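Local coordinates for acetylxylan esterase / glucomannan deacetylase (Cellvibrio japonicus, PDB 2W9X), which removes acetyl groups from plant cell-wall polysaccharides, acting on acetylated xylan and, with a large preference, on acetylated glucomannan, at residues 26-30 with 58-62; 109-113 with 186-192; 203-208 with 254-259. All blocks are in the same frame, centred on the assembly; numbering follows the deposited sequence.

Interaction 1: residues 26-30 with 58-62; sequences KPLPL and ETAFK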
ATOM      1  N   LYS B  26       8.599  35.480 -34.102  1.00 46.86           N
ATOM      2  CA  LYS B  26       8.804  33.996 -34.168  1.00 47.14           C
ATOM      3  C   LYS B  26       8.587  33.295 -32.808  1.00 47.03           C
ATOM      4  O   LYS B  26       9.379  33.492 -31.886  1.00 47.05           O
ATOM      5  CB  LYS B  26      10.206  33.687 -34.725  1.00 47.22           C
ATOM      6  CG  LYS B  26      10.511  32.209 -35.014  1.00 47.79           C
ATOM      7  CD  LYS B  26      11.226  31.518 -33.842  1.00 48.51           C
ATOM      8  CE  LYS B  26      11.993  30.277 -34.291  1.00 48.67           C
ATOM      9  NZ  LYS B  26      13.141  30.634 -35.188  1.00 49.12           N
ATOM     10  N   PRO B  27       7.521  32.471 -32.685  1.00 46.88           N
ATOM     11  CA  PRO B  27       7.369  31.624 -31.495  1.00 46.90           C
ATOM     12  C   PRO B  27       8.188  30.330 -31.589  1.00 46.66           C
ATOM     13  O   PRO B  27       8.302  29.745 -32.666  1.00 46.88           O
ATOM     14  CB  PRO B  27       5.868  31.314 -31.475  1.00 46.68           C
ATOM     15  CG  PRO B  27       5.457  31.355 -32.903  1.00 47.16           C
ATOM     16  CD  PRO B  27       6.397  32.297 -33.628  1.00 47.12           C
ATOM     17  N   LEU B  28       8.755  29.902 -30.463  1.00 46.37           N
ATOM     18  CA  LEU B  28       9.529  28.657 -30.376  1.00 45.89           C
ATOM     19  C   LEU B  28       8.637  27.444 -30.071  1.00 45.68           C
ATOM     20  O   LEU B  28       7.561  27.605 -29.490  1.00 45.44           O
ATOM     21  CB  LEU B  28      10.591  28.776 -29.273  1.00 45.73           C
ATOM     22  CG  LEU B  28      11.926  29.453 -29.580  1.00 44.99           C
ATOM     23  CD1 LEU B  28      12.661  29.788 -28.282  1.00 44.93           C
ATOM     24  CD2 LEU B  28      12.788  28.580 -30.494  1.00 43.88           C
ATOM     25  N   PRO B  29       9.066  26.232 -30.489  1.00 45.51           N
ATOM     26  CA  PRO B  29       8.427  25.014 -29.968  1.00 45.25           C
ATOM     27  C   PRO B  29       8.544  24.936 -28.450  1.00 44.87           C
ATOM     28  O   PRO B  29       9.602  25.246 -27.887  1.00 44.64           O
ATOM     29  CB  PRO B  29       9.222  23.868 -30.615  1.00 45.27           C
ATOM     30  CG  PRO B  29      10.444  24.502 -31.207  1.00 46.06           C
ATOM     31  CD  PRO B  29      10.101  25.929 -31.496  1.00 45.59           C
ATOM     32  N   LEU B  30       7.455  24.528 -27.803  1.00 44.56           N
ATOM     33  CA  LEU B  30       7.395  24.487 -26.357  1.00 44.05           C
ATOM     34  C   LEU B  30       6.777  23.179 -25.868  1.00 43.93           C
ATOM     35  O   LEU B  30       6.159  22.435 -26.648  1.00 43.56           O
ATOM     36  CB  LEU B  30       6.651  25.725 -25.821  1.00 44.11           C
ATOM     37  CG  LEU B  30       5.191  25.769 -25.349  1.00 43.76           C
ATOM     38  CD1 LEU B  30       4.793  27.224 -25.189  1.00 44.15           C
ATOM     39  CD2 LEU B  30       4.219  25.059 -26.262  1.00 44.92           C
ATOM     40  N   GLU B  58       7.978  24.966 -21.009  1.00 38.08           N
ATOM     41  CA  GLU B  58       9.418  24.819 -21.210  1.00 37.61           C
ATOM     42  C   GLU B  58       9.799  25.034 -22.661  1.00 37.36           C
ATOM     43  O   GLU B  58       9.024  24.704 -23.573  1.00 36.76           O
ATOM     44  CB  GLU B  58       9.917  23.453 -20.750  1.00 37.17           C
ATOM     45  CG  GLU B  58       9.947  23.293 -19.233  1.00 39.17           C
ATOM     46  CD  GLU B  58      10.194  21.871 -18.804  1.00 39.15           C
ATOM     47  OE1 GLU B  58      11.229  21.636 -18.160  1.00 40.08           O
ATOM     48  OE2 GLU B  58       9.362  20.984 -19.110  1.00 41.41           O
ATOM     49  N   THR B  59      10.990  25.598 -22.862  1.00 37.08           N
ATOM     50  CA  THR B  59      11.584  25.714 -24.198  1.00 36.23           C
ATOM     51  C   THR B  59      13.118  25.641 -24.170  1.00 36.83           C
ATOM     52  O   THR B  59      13.736  25.746 -23.100  1.00 36.76           O
ATOM     53  CB  THR B  59      11.088  26.966 -24.961  1.00 36.21           C
ATOM     54  OG1 THR B  59      11.368  26.798 -26.350  1.00 34.27           O
ATOM     55  CG2 THR B  59      11.755  28.248 -24.468  1.00 35.57           C
ATOM     56  N   ALA B  60      13.716  25.469 -25.354  1.00 37.03           N
ATOM     57  CA  ALA B  60      15.159  25.316 -25.506  1.00 37.25           C
ATOM     58  C   ALA B  60      15.589  25.859 -26.859  1.00 37.96           C
ATOM     59  O   ALA B  60      14.924  25.615 -27.877  1.00 37.76           O
ATOM     60  CB  ALA B  60      15.565  23.847 -25.362  1.00 36.89           C
ATOM     61  N   PHE B  61      16.700  26.593 -26.870  1.00 38.65           N
ATOM     62  CA  PHE B  61      17.191  27.228 -28.101  1.00 39.26           C
ATOM     63  C   PHE B  61      18.653  27.656 -28.019  1.00 39.83           C
ATOM     64  O   PHE B  61      19.178  27.926 -26.934  1.00 40.20           O
ATOM     65  CB  PHE B  61      16.325  28.442 -28.457  1.00 39.01           C
ATOM     66  CG  PHE B  61      16.440  29.575 -27.477  1.00 39.31           C
ATOM     67  CD1 PHE B  61      15.789  29.520 -26.245  1.00 38.61           C
ATOM     68  CD2 PHE B  61      17.199  30.697 -27.784  1.00 39.13           C
ATOM     69  CE1 PHE B  61      15.900  30.565 -25.334  1.00 39.46           C
ATOM     70  CE2 PHE B  61      17.317  31.749 -26.880  1.00 39.88           C
ATOM     71  CZ  PHE B  61      16.666  31.684 -25.652  1.00 39.22           C
ATOM     72  N   LYS B  62      19.301  27.712 -29.182  1.00 40.84           N
ATOM     73  CA  LYS B  62      20.589  28.374 -29.331  1.00 41.30           C
ATOM     74  C   LYS B  62      20.315  29.794 -29.807  1.00 41.82           C
ATOM     75  O   LYS B  62      19.671  29.996 -30.838  1.00 41.83           O
ATOM     76  CB  LYS B  62      21.472  27.634 -30.339  1.00 41.41           C
TER
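Leu30 CA lies 3.2 Å from Glu58 O, a CA-H...O contact of bent geometry, where the irregular segment 26-30 runs up to residues 58-62 of strand 56-62. The register is set beside it by Leu30 and Thr59, whose CA atoms are 4.9 Å apart. The one conventional hydrogen bond between the segments comes from a side chain: Thr59 OG1 donates to Pro29 O over 2.8 Å. The hydroxyl meets this carbonyl oxygen nearly end-on, at a C=O...donor angle of 158° and tilted 21° from the carbonyl plane. With OG1 anti to the backbone N (chi1 -162°), the threonine directs its hydroxyl at the loop. Thr59 OG1 also touches Leu28 CB at 3.6 Å, the two side chains crossing at about a right angle. Farther along the strand, Leu28 CD1 reaches Phe61 CD1 at 3.7 Å and also rests on Phe61 CB, approaching the ring obliquely. Leu28 thus spans a polar and an aromatic neighbour, while Leu30 CB packs against Glu58 O at 3.4 Å. The contact belongs to the N-terminal β-domain of this family 2 esterase. Leu28 pairs through its backbone with Phe127, and the side chains of Leu30 and Thr59 pack on strand 122-128; strand 56-62 is itself flanked by strands 31-33, 108-113 and 134-135 of an antiparallel sheet.

Interaction 2: residues 109-113 with 186-192; sequences VRLEK and KAFDADY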
ATOM      1  N   VAL B 109      14.762  27.024 -20.802  1.00 42.87           N
ATOM      2  CA  VAL B 109      13.929  27.975 -20.050  1.00 41.69           C
ATOM      3  C   VAL B 109      12.612  27.340 -19.578  1.00 41.12           C
ATOM      4  O   VAL B 109      11.865  26.787 -20.381  1.00 40.58           O
ATOM      5  CB  VAL B 109      13.631  29.254 -20.869  1.00 41.77           C
ATOM      6  CG1 VAL B 109      12.730  30.202 -20.091  1.00 41.09           C
ATOM      7  CG2 VAL B 109      14.926  29.965 -21.275  1.00 41.63           C
ATOM      8  N   ARG B 110      12.342  27.451 -18.277  1.00 40.34           N
ATOM      9  CA  ARG B 110      11.140  26.894 -17.646  1.00 39.87           C
ATOM     10  C   ARG B 110      10.367  27.994 -16.909  1.00 39.79           C
ATOM     11  O   ARG B 110      10.911  28.647 -16.016  1.00 39.81           O
ATOM     12  CB  ARG B 110      11.546  25.785 -16.664  1.00 40.13           C
ATOM     13  CG  ARG B 110      10.393  25.037 -15.992  1.00 39.84           C
ATOM     14  CD  ARG B 110      10.928  23.913 -15.123  1.00 39.42           C
ATOM     15  NE  ARG B 110       9.866  23.217 -14.398  1.00 38.38           N
ATOM     16  CZ  ARG B 110       9.426  21.994 -14.679  1.00 38.08           C
ATOM     17  NH1 ARG B 110       9.945  21.292 -15.679  1.00 37.34           N
ATOM     18  NH2 ARG B 110       8.465  21.460 -13.939  1.00 38.74           N
ATOM     19  N   LEU B 111       9.113  28.206 -17.304  1.00 39.19           N
ATOM     20  CA  LEU B 111       8.230  29.162 -16.636  1.00 38.57           C
ATOM     21  C   LEU B 111       7.229  28.377 -15.789  1.00 38.72           C
ATOM     22  O   LEU B 111       6.614  27.423 -16.291  1.00 37.81           O
ATOM     23  CB  LEU B 111       7.493  30.016 -17.677  1.00 38.54           C
ATOM     24  CG  LEU B 111       6.285  30.862 -17.245  1.00 38.80           C
ATOM     25  CD1 LEU B 111       6.714  32.145 -16.539  1.00 38.85           C
ATOM     26  CD2 LEU B 111       5.373  31.177 -18.442  1.00 37.68           C
ATOM     27  N   GLU B 112       7.069  28.762 -14.516  1.00 38.73           N
ATOM     28  CA  GLU B 112       6.147  28.052 -13.610  1.00 39.10           C
ATOM     29  C   GLU B 112       5.133  28.967 -12.927  1.00 38.75           C
ATOM     30  O   GLU B 112       5.493  29.996 -12.364  1.00 38.32           O
ATOM     31  CB  GLU B 112       6.924  27.283 -12.520  1.00 39.39           C
ATOM     32  CG  GLU B 112       7.892  26.216 -13.051  1.00 39.76           C
ATOM     33  CD  GLU B 112       8.740  25.557 -11.982  1.00 39.92           C
ATOM     34  OE1 GLU B 112       8.879  26.088 -10.851  1.00 40.87           O
ATOM     35  OE2 GLU B 112       9.286  24.480 -12.282  1.00 40.77           O
ATOM     36  N   LYS B 113       3.866  28.564 -12.959  1.00 38.63           N
ATOM     37  CA  LYS B 113       2.814  29.182 -12.146  1.00 38.28           C
ATOM     38  C   LYS B 113       2.998  28.772 -10.669  1.00 38.09           C
ATOM     39  O   LYS B 113       3.255  27.604 -10.360  1.00 38.06           O
ATOM     40  CB  LYS B 113       1.444  28.759 -12.680  1.00 38.93           C
ATOM     41  CG  LYS B 113       0.224  29.173 -11.873  1.00 39.73           C
ATOM     42  CD  LYS B 113      -0.906  28.194 -12.194  1.00 41.66           C
ATOM     43  CE  LYS B 113      -2.264  28.852 -12.304  1.00 42.87           C
ATOM     44  NZ  LYS B 113      -2.893  29.106 -10.995  1.00 42.44           N
ATOM     45  N   LYS B 186      10.003  16.214  -9.612  1.00 39.11           N
ATOM     46  CA  LYS B 186      11.341  16.671 -10.016  1.00 39.32           C
ATOM     47  C   LYS B 186      12.472  15.721  -9.614  1.00 39.79           C
ATOM     48  O   LYS B 186      13.478  15.606 -10.336  1.00 39.45           O
ATOM     49  CB  LYS B 186      11.583  18.104  -9.537  1.00 39.31           C
ATOM     50  CG  LYS B 186      10.799  19.125 -10.388  1.00 40.13           C
ATOM     51  CD  LYS B 186      10.948  20.543  -9.870  1.00 40.39           C
ATOM     52  CE  LYS B 186      10.283  21.525 -10.812  1.00 38.79           C
ATOM     53  NZ  LYS B 186      10.433  22.932 -10.317  1.00 36.47           N
ATOM     54  N   ALA B 187      12.293  15.010  -8.494  1.00 39.50           N
ATOM     55  CA  ALA B 187      13.273  14.004  -8.053  1.00 40.06           C
ATOM     56  C   ALA B 187      13.350  12.819  -9.021  1.00 40.28           C
ATOM     57  O   ALA B 187      14.359  12.112  -9.069  1.00 40.24           O
ATOM     58  CB  ALA B 187      12.969  13.522  -6.629  1.00 39.50           C
ATOM     59  N   PHE B 188      12.289  12.610  -9.799  1.00 40.59           N
ATOM     60  CA  PHE B 188      12.249  11.513 -10.763  1.00 40.51           C
ATOM     61  C   PHE B 188      12.301  12.003 -12.218  1.00 40.74           C
ATOM     62  O   PHE B 188      12.206  11.198 -13.141  1.00 41.45           O
ATOM     63  CB  PHE B 188      10.999  10.646 -10.538  1.00 40.16           C
ATOM     64  CG  PHE B 188      10.986   9.919  -9.219  1.00 39.54           C
ATOM     65  CD1 PHE B 188      11.710   8.738  -9.051  1.00 39.57           C
ATOM     66  CD2 PHE B 188      10.236  10.406  -8.141  1.00 39.70           C
ATOM     67  CE1 PHE B 188      11.710   8.052  -7.817  1.00 38.96           C
ATOM     68  CE2 PHE B 188      10.225   9.731  -6.902  1.00 38.77           C
ATOM     69  CZ  PHE B 188      10.959   8.550  -6.739  1.00 38.79           C
ATOM     70  N   ASP B 189      12.456  13.316 -12.406  1.00 40.19           N
ATOM     71  CA  ASP B 189      12.346  13.964 -13.717  1.00 40.45           C
ATOM     72  C   ASP B 189      11.087  13.536 -14.479  1.00 40.12           C
ATOM     73  O   ASP B 189      11.148  13.151 -15.650  1.00 39.53           O
ATOM     74  CB  ASP B 189      13.615  13.752 -14.564  1.00 40.19           C
ATOM     75  CG  ASP B 189      13.633  14.607 -15.817  1.00 41.11           C
ATOM     76  OD1 ASP B 189      13.055  15.723 -15.798  1.00 41.05           O
ATOM     77  OD2 ASP B 189      14.222  14.156 -16.828  1.00 41.34           O
ATOM     78  N   ALA B 190       9.950  13.612 -13.794  1.00 39.50           N
ATOM     79  CA  ALA B 190       8.659  13.283 -14.401  1.00 39.07           C
ATOM     80  C   ALA B 190       7.874  14.538 -14.687  1.00 38.39           C
ATOM     81  O   ALA B 190       7.989  15.532 -13.980  1.00 37.59           O
ATOM     82  CB  ALA B 190       7.853  12.374 -13.479  1.00 38.66           C
ATOM     83  N   ASP B 191       7.071  14.499 -15.741  1.00 38.42           N
ATOM     84  CA  ASP B 191       6.101  15.557 -15.940  1.00 38.54           C
ATOM     85  C   ASP B 191       4.989  15.423 -14.908  1.00 38.40           C
ATOM     86  O   ASP B 191       4.746  14.331 -14.384  1.00 39.53           O
ATOM     87  CB  ASP B 191       5.565  15.543 -17.376  1.00 38.52           C
ATOM     88  CG  ASP B 191       6.529  16.180 -18.345  1.00 39.01           C
ATOM     89  OD1 ASP B 191       6.944  17.343 -18.120  1.00 39.66           O
ATOM     90  OD2 ASP B 191       6.887  15.504 -19.324  1.00 37.63           O
ATOM     91  N   TYR B 192       4.344  16.532 -14.561  1.00 37.90           N
ATOM     92  CA  TYR B 192       3.330  16.468 -13.513  1.00 37.34           C
ATOM     93  C   TYR B 192       2.139  17.339 -13.782  1.00 37.02           C
ATOM     94  O   TYR B 192       2.255  18.377 -14.439  1.00 36.95           O
ATOM     95  CB  TYR B 192       3.914  16.807 -12.119  1.00 36.93           C
ATOM     96  CG  TYR B 192       4.632  18.149 -12.004  1.00 36.72           C
ATOM     97  CD1 TYR B 192       3.955  19.303 -11.599  1.00 34.98           C
ATOM     98  CD2 TYR B 192       6.006  18.250 -12.263  1.00 36.62           C
ATOM     99  CE1 TYR B 192       4.621  20.529 -11.482  1.00 34.59           C
ATOM    100  CE2 TYR B 192       6.683  19.462 -12.126  1.00 36.42           C
ATOM    101  CZ  TYR B 192       5.992  20.589 -11.738  1.00 35.57           C
ATOM    102  OH  TYR B 192       6.681  21.771 -11.626  1.00 36.91           O
TER
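Arg110 extends from CG to NE with CG anti to its backbone N (chi1 -176°), and Lys186 arrives from the opposite direction, its chain straight beyond CG; their ends meet around Glu112 in a salt-bridge network. This network joins strand 108-113 of the N-terminal β-domain to helix 180-187 and strand 191-196 of the SGNH-type esterase domain. The backbones stay far apart, with Glu112 CA and Tyr192 CA separated by 11.9 Å, and long side chains cover the gap. Glu112 OE2 takes two donors on different lone pairs: Lys186 NZ on the syn side at 2.8 Å, and Arg110 NE on the anti side, nearly in the guanidinium plane, modelled at a doubtfully short 2.5 Å. Their shared carboxylate would offset the likeness of charge between Arg110 NE and Lys186 NZ, 4.1 Å apart. Outside partners extend the network, Glu58 pairing with Arg110 NH1 and Arg78 with Glu112 OE1. Arg110 NH2 serves Tyr192, whose hydroxyl is also bonded to Gln177. Guanidinium and phenol ring planes stand 36° apart. Arg110 NH2 donates to Tyr192 OH across 2.9 Å, the oxygen lying in the guanidinium plane but the N-H...O angle bent to 140°.

Interaction 3: residues 203-208 with 254-259; sequences VRNYNG and NDNERW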
ATOM      1  N   VAL B 203     -16.701  14.261  -1.102  1.00 36.36           N
ATOM      2  CA  VAL B 203     -18.139  14.569  -1.209  1.00 36.84           C
ATOM      3  C   VAL B 203     -18.486  15.848  -0.463  1.00 37.24           C
ATOM      4  O   VAL B 203     -19.456  16.538  -0.811  1.00 36.85           O
ATOM      5  CB  VAL B 203     -19.078  13.417  -0.668  1.00 37.72           C
ATOM      6  CG1 VAL B 203     -19.043  12.181  -1.583  1.00 37.85           C
ATOM      7  CG2 VAL B 203     -18.761  13.049   0.791  1.00 36.35           C
ATOM      8  N   ARG B 204     -17.700  16.140   0.572  1.00 36.80           N
ATOM      9  CA  ARG B 204     -18.000  17.253   1.487  1.00 36.68           C
ATOM     10  C   ARG B 204     -16.803  18.196   1.541  1.00 36.22           C
ATOM     11  O   ARG B 204     -15.675  17.758   1.697  1.00 36.65           O
ATOM     12  CB  ARG B 204     -18.357  16.725   2.884  1.00 35.87           C
ATOM     13  CG  ARG B 204     -18.746  17.812   3.882  1.00 35.77           C
ATOM     14  CD  ARG B 204     -19.140  17.193   5.198  1.00 36.24           C
ATOM     15  NE  ARG B 204     -19.618  18.244   6.078  1.00 36.57           N
ATOM     16  CZ  ARG B 204     -18.943  18.720   7.119  1.00 37.69           C
ATOM     17  NH1 ARG B 204     -17.772  18.193   7.453  1.00 35.43           N
ATOM     18  NH2 ARG B 204     -19.465  19.718   7.841  1.00 38.93           N
ATOM     19  N   ASN B 205     -17.040  19.498   1.392  1.00 36.16           N
ATOM     20  CA  ASN B 205     -15.935  20.472   1.391  1.00 36.08           C
ATOM     21  C   ASN B 205     -15.801  21.136   2.763  1.00 35.91           C
ATOM     22  O   ASN B 205     -16.629  20.885   3.638  1.00 35.42           O
ATOM     23  CB  ASN B 205     -16.181  21.505   0.285  1.00 36.05           C
ATOM     24  CG  ASN B 205     -16.497  20.853  -1.056  1.00 35.96           C
ATOM     25  OD1 ASN B 205     -15.779  19.956  -1.505  1.00 35.22           O
ATOM     26  ND2 ASN B 205     -17.561  21.311  -1.705  1.00 33.60           N
ATOM     27  N   TYR B 206     -14.796  22.002   2.947  1.00 36.10           N
ATOM     28  CA  TYR B 206     -14.580  22.638   4.250  1.00 36.25           C
ATOM     29  C   TYR B 206     -15.855  23.213   4.886  1.00 36.63           C
ATOM     30  O   TYR B 206     -16.510  24.088   4.311  1.00 35.51           O
ATOM     31  CB  TYR B 206     -13.512  23.734   4.218  1.00 37.18           C
ATOM     32  CG  TYR B 206     -13.294  24.285   5.606  1.00 37.84           C
ATOM     33  CD1 TYR B 206     -12.680  23.505   6.582  1.00 38.39           C
ATOM     34  CD2 TYR B 206     -13.735  25.561   5.962  1.00 38.85           C
ATOM     35  CE1 TYR B 206     -12.485  23.988   7.867  1.00 39.53           C
ATOM     36  CE2 TYR B 206     -13.538  26.053   7.258  1.00 40.08           C
ATOM     37  CZ  TYR B 206     -12.927  25.244   8.203  1.00 39.61           C
ATOM     38  OH  TYR B 206     -12.718  25.688   9.498  1.00 42.02           O
ATOM     39  N   ASN B 207     -16.177  22.725   6.084  1.00 36.87           N
ATOM     40  CA  ASN B 207     -17.387  23.129   6.812  1.00 37.46           C
ATOM     41  C   ASN B 207     -18.688  23.112   5.984  1.00 37.79           C
ATOM     42  O   ASN B 207     -19.587  23.953   6.180  1.00 37.53           O
ATOM     43  CB  ASN B 207     -17.186  24.484   7.518  1.00 37.85           C
ATOM     44  CG  ASN B 207     -18.307  24.793   8.501  1.00 39.56           C
ATOM     45  OD1 ASN B 207     -18.811  23.897   9.198  1.00 42.12           O
ATOM     46  ND2 ASN B 207     -18.731  26.050   8.534  1.00 37.83           N
ATOM     47  N   GLY B 208     -18.800  22.143   5.074  1.00 37.73           N
ATOM     48  CA  GLY B 208     -19.991  22.031   4.223  1.00 38.08           C
ATOM     49  C   GLY B 208     -20.165  23.130   3.185  1.00 38.74           C
ATOM     50  O   GLY B 208     -21.253  23.282   2.636  1.00 39.03           O
ATOM     51  N   ASN B 254     -23.213  20.508   9.939  1.00 37.46           N
ATOM     52  CA  ASN B 254     -24.264  21.477  10.245  1.00 38.73           C
ATOM     53  C   ASN B 254     -25.631  20.880   9.977  1.00 39.39           C
ATOM     54  O   ASN B 254     -25.729  19.854   9.305  1.00 38.93           O
ATOM     55  CB  ASN B 254     -24.036  22.744   9.440  1.00 38.11           C
ATOM     56  CG  ASN B 254     -22.717  23.394   9.789  1.00 39.60           C
ATOM     57  OD1 ASN B 254     -22.615  24.085  10.804  1.00 40.32           O
ATOM     58  ND2 ASN B 254     -21.681  23.138   8.975  1.00 39.87           N
ATOM     59  N   ASP B 255     -26.679  21.527  10.503  1.00 40.87           N
ATOM     60  CA  ASP B 255     -28.051  21.052  10.378  1.00 42.18           C
ATOM     61  C   ASP B 255     -28.543  21.043   8.934  1.00 42.04           C
ATOM     62  O   ASP B 255     -29.341  20.195   8.566  1.00 42.18           O
ATOM     63  CB  ASP B 255     -29.000  21.938  11.214  1.00 43.60           C
ATOM     64  CG  ASP B 255     -28.806  21.764  12.726  1.00 46.34           C
ATOM     65  OD1 ASP B 255     -28.399  20.658  13.167  1.00 49.36           O
ATOM     66  OD2 ASP B 255     -29.078  22.742  13.467  1.00 48.74           O
ATOM     67  N   ASN B 256     -28.077  21.991   8.123  1.00 41.62           N
ATOM     68  CA  ASN B 256     -28.588  22.143   6.761  1.00 41.66           C
ATOM     69  C   ASN B 256     -27.909  21.273   5.688  1.00 41.35           C
ATOM     70  O   ASN B 256     -28.236  21.374   4.510  1.00 41.84           O
ATOM     71  CB  ASN B 256     -28.589  23.626   6.351  1.00 41.63           C
ATOM     72  CG  ASN B 256     -27.187  24.218   6.255  1.00 42.75           C
ATOM     73  OD1 ASN B 256     -26.194  23.567   6.570  1.00 44.09           O
ATOM     74  ND2 ASN B 256     -27.108  25.466   5.811  1.00 44.21           N
ATOM     75  N   GLU B 257     -26.982  20.413   6.100  1.00 40.97           N
ATOM     76  CA  GLU B 257     -26.217  19.565   5.177  1.00 40.28           C
ATOM     77  C   GLU B 257     -26.968  18.273   4.851  1.00 40.29           C
ATOM     78  O   GLU B 257     -27.824  17.839   5.623  1.00 39.84           O
ATOM     79  CB  GLU B 257     -24.853  19.251   5.770  1.00 40.14           C
ATOM     80  CG  GLU B 257     -23.988  20.491   6.009  1.00 39.52           C
ATOM     81  CD  GLU B 257     -22.528  20.153   6.282  1.00 39.96           C
ATOM     82  OE1 GLU B 257     -22.030  20.475   7.381  1.00 39.19           O
ATOM     83  OE2 GLU B 257     -21.866  19.582   5.391  1.00 39.01           O
ATOM     84  N   ARG B 258     -26.640  17.654   3.716  1.00 40.07           N
ATOM     85  CA  ARG B 258     -27.458  16.542   3.214  1.00 40.72           C
ATOM     86  C   ARG B 258     -27.236  15.237   3.981  1.00 40.35           C
ATOM     87  O   ARG B 258     -28.134  14.402   4.047  1.00 41.14           O
ATOM     88  CB  ARG B 258     -27.293  16.352   1.701  1.00 41.03           C
ATOM     89  CG  ARG B 258     -25.885  15.997   1.243  1.00 41.76           C
ATOM     90  CD  ARG B 258     -25.858  15.926  -0.265  1.00 43.97           C
ATOM     91  NE  ARG B 258     -24.589  15.406  -0.769  1.00 46.90           N
ATOM     92  CZ  ARG B 258     -24.380  14.138  -1.134  1.00 47.18           C
ATOM     93  NH1 ARG B 258     -23.185  13.775  -1.602  1.00 47.63           N
ATOM     94  NH2 ARG B 258     -25.371  13.238  -1.058  1.00 49.93           N
ATOM     95  N   TRP B 259     -26.057  15.081   4.582  1.00 39.55           N
ATOM     96  CA  TRP B 259     -25.795  13.960   5.488  1.00 39.12           C
ATOM     97  C   TRP B 259     -26.334  14.314   6.863  1.00 39.02           C
ATOM     98  O   TRP B 259     -25.981  15.361   7.416  1.00 38.46           O
ATOM     99  CB  TRP B 259     -24.296  13.683   5.573  1.00 38.74           C
ATOM    100  CG  TRP B 259     -23.626  13.739   4.236  1.00 38.69           C
ATOM    101  CD1 TRP B 259     -23.451  12.699   3.360  1.00 39.06           C
ATOM    102  CD2 TRP B 259     -23.053  14.892   3.608  1.00 39.32           C
ATOM    103  NE1 TRP B 259     -22.796  13.132   2.236  1.00 38.47           N
ATOM    104  CE2 TRP B 259     -22.550  14.476   2.354  1.00 38.36           C
ATOM    105  CE3 TRP B 259     -22.936  16.249   3.975  1.00 38.76           C
ATOM    106  CZ2 TRP B 259     -21.928  15.357   1.467  1.00 38.71           C
ATOM    107  CZ3 TRP B 259     -22.307  17.124   3.097  1.00 38.86           C
ATOM    108  CH2 TRP B 259     -21.804  16.671   1.857  1.00 38.55           C
TER
HETATM  109  O   HOH W   1     -21.251  15.867  -2.818  1.00 41.08           O
HETATM  110  O   HOH W   2     -20.939  26.355  10.702  1.00 36.75           O
HETATM  111  O   HOH W   3     -22.611  20.510   2.786  1.00 41.90           O
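The Arg204 guanidinium presents its edge to the Glu257 carboxylate, the two planes 21° apart, and stands almost perpendicular to the Trp259 indole, whose CZ3 also lies at that edge. One indole face carries Arg258 CG over its centre; Val203 O lies at the ring edge, and Arg204 CB approaches obliquely. This is a bidentate, side-on salt bridge joining two loops of the SGNH-type esterase domain, one of them containing a type I β-turn from Asn254 to Glu257. Arg204 NE reaches Glu257 OE2 and Arg204 NH2 reaches Glu257 OE1, each over 2.7 Å and with N-H...O angles of 167°. These two bonds fix the rotation of the guanidinium, and Thr251 adds a further partner at NH1. Glu257 OE1 also accepts Asn254 N at 2.8 Å and, from above the carboxylate plane, Asn254 ND2 at 3.1 Å, tying the turn to the salt bridge. Gly208 CA lies 3.3 Å from Glu257 OE2, and a water joins that oxygen to Gly208 O. Another water bridges Val203 O and Arg258 NH1, the latter also paired with Asp268. Asn254 ND2 donates to Asn207 OD1 across 3.0 Å, lying 49° above the acceptor carbonyl plane.

How the interactions relate
Interactions 1 and 2 are continuous: their centres are 16 Å apart and they use neighbouring strands, 56-62 and 108-113, of one antiparallel sheet. Thr59 O lies 2.8 Å from Val109 N, a probable backbone hydrogen bond, and Glu58 OE1 forms a salt bridge with Arg110 NH1 over 2.8 Å, so the N-terminal loop contact leads directly into the interdomain network. Interaction 3 lies on the opposite side of the chain's centre, its centre about 48 Å from that of interaction 1 and 36 Å from that of interaction 2. It alone approaches the catalytic machinery: the side chain of Arg204 is about 7 Å from that of Asn247, a probable transition-state stabiliser, as inferred from related enzymes.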